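Local coordinates for scarecrow-like protein 3 (Arabidopsis thaliana, PDB 6KPB) that probably acts as a transcription factor in plant development and, as a homodimer, binds zinc finger proteins of the IDD family such as JACKDAW, at residues Glu159-Glu164 / Ser342-Val347. Sequence-based numbering, arbitrary orientation.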
# COMPACT_ATOMS: atom_id res chain seq x y z
N GLU A 159 24.70 -33.07 16.15
CA GLU A 159 25.06 -34.48 16.11
C GLU A 159 25.85 -34.82 14.85
O GLU A 159 26.70 -35.72 14.88
CB GLU A 159 23.79 -35.33 16.22
CG GLU A 159 23.71 -36.54 15.31
CD GLU A 159 22.39 -37.27 15.46
OE1 GLU A 159 22.06 -38.11 14.59
OE2 GLU A 159 21.68 -37.00 16.45
N ALA A 160 25.61 -34.11 13.75
CA ALA A 160 26.41 -34.31 12.55
C ALA A 160 27.80 -33.71 12.70
O ALA A 160 28.75 -34.17 12.06
CB ALA A 160 25.71 -33.72 11.33
N MET A 161 27.94 -32.68 13.54
CA MET A 161 29.20 -31.97 13.72
C MET A 161 29.98 -32.44 14.94
O MET A 161 30.82 -31.70 15.45
CB MET A 161 28.96 -30.46 13.79
CG MET A 161 28.35 -29.87 12.53
SD MET A 161 29.21 -30.43 11.05
CE MET A 161 28.47 -29.38 9.81
N GLU A 162 29.70 -33.65 15.43
CA GLU A 162 30.47 -34.20 16.54
C GLU A 162 31.92 -34.40 16.11
O GLU A 162 32.19 -35.09 15.12
CB GLU A 162 29.86 -35.53 16.99
CG GLU A 162 28.45 -35.42 17.55
CD GLU A 162 27.80 -36.78 17.74
OE1 GLU A 162 28.19 -37.74 17.03
OE2 GLU A 162 26.91 -36.90 18.60
N GLY A 163 32.84 -33.80 16.85
CA GLY A 163 34.26 -33.93 16.58
C GLY A 163 34.82 -32.98 15.55
O GLY A 163 36.04 -32.83 15.47
N GLU A 164 33.96 -32.33 14.76
CA GLU A 164 34.44 -31.41 13.73
C GLU A 164 34.95 -30.12 14.36
O GLU A 164 34.28 -29.52 15.21
CB GLU A 164 33.33 -31.11 12.74
CG GLU A 164 32.84 -32.31 11.95
CD GLU A 164 33.82 -32.74 10.87
OE1 GLU A 164 34.75 -31.97 10.57
OE2 GLU A 164 33.66 -33.86 10.34
N SER A 342 28.59 -31.70 -1.06
CA SER A 342 28.87 -32.70 -0.04
C SER A 342 28.56 -32.21 1.38
O SER A 342 29.44 -32.20 2.24
CB SER A 342 30.32 -33.16 -0.13
OG SER A 342 31.19 -32.14 0.31
N PRO A 343 27.32 -31.81 1.66
CA PRO A 343 26.99 -31.44 3.04
C PRO A 343 26.94 -32.67 3.93
O PRO A 343 26.55 -33.76 3.50
CB PRO A 343 25.61 -30.79 2.91
CG PRO A 343 25.00 -31.44 1.73
CD PRO A 343 26.15 -31.65 0.77
N LYS A 344 27.36 -32.49 5.18
CA LYS A 344 27.28 -33.59 6.14
C LYS A 344 25.85 -33.84 6.57
O LYS A 344 25.50 -34.97 6.94
CB LYS A 344 28.17 -33.31 7.35
CG LYS A 344 29.08 -34.47 7.71
CD LYS A 344 29.96 -34.13 8.90
CE LYS A 344 30.64 -35.38 9.44
NZ LYS A 344 31.54 -35.07 10.58
N VAL A 345 25.00 -32.81 6.54
CA VAL A 345 23.58 -32.97 6.81
C VAL A 345 22.83 -31.84 6.11
O VAL A 345 23.31 -30.71 6.04
CB VAL A 345 23.28 -33.00 8.33
CG1 VAL A 345 23.53 -31.63 8.96
CG2 VAL A 345 21.85 -33.46 8.59
N MET A 346 21.66 -32.17 5.56
CA MET A 346 20.72 -31.18 5.06
C MET A 346 19.42 -31.33 5.83
O MET A 346 18.87 -32.43 5.91
CB MET A 346 20.47 -31.33 3.56
CG MET A 346 19.43 -30.36 3.02
SD MET A 346 19.22 -30.45 1.24
CE MET A 346 18.49 -32.08 1.06
N VAL A 347 18.93 -30.23 6.39
CA VAL A 347 17.70 -30.23 7.16
C VAL A 347 16.66 -29.44 6.38
O VAL A 347 16.92 -28.31 5.94
CB VAL A 347 17.91 -29.66 8.58
CG1 VAL A 347 18.80 -30.60 9.38
CG2 VAL A 347 18.55 -28.28 8.52
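Lys344 runs fully extended beyond CG, chi2 to chi4 all close to 180°, while Glu164 folds at chi2 (-74°) and turns its carboxylate back, and the two side chains meet from opposite directions. Lys344 NZ ends 2.5 Å from Glu164 OE2, a salt bridge whose exact length, very short for such a pair, is doubtful. The same ammonium also reaches the carbonyl at the end of helix 145-160: Lys344 NZ lies 3.3 Å from Ala160 O, a weak hydrogen bond. On the way there, the methylenes run past that oxygen, Lys344 CD and CE each 3.4 Å from Ala160 O, and Lys344 CD comes to 4.3 Å from Met161 SD. A positive charge set here probably also interacts favourably with the negative end of the helix dipole. Nearer the backbone the contact turns apolar, where Ala160 CB packs against the CG1 branch of Val345, 3.8 Å from Val345 CG1, which chi1 of 69° sets between the backbone N and the carbonyl carbon. In fold terms this is where a helix of the Rossmann-like GRAS core leads through a type II turn, Met161 to Glu164, into the parallel strand 166-171; the turn is closed by a backbone hydrogen bond from Glu164 N to Met161 O, 3.3 Å. Strand 345-351 lies two places along the same sheet, with 251-257 in between, and Val345 hydrogen-bonds through its backbone to Val254 there. An alanine in place of Glu164 would probably leave the Lys344 ammonium without its carboxylate mate, the weak bond to Ala160 O its remaining hydrogen bond across this contact, and the long chain freer to swing. Arg190 donates from NH2 to the carbonyl oxygen of Met161 and from NH1 to that of Glu164.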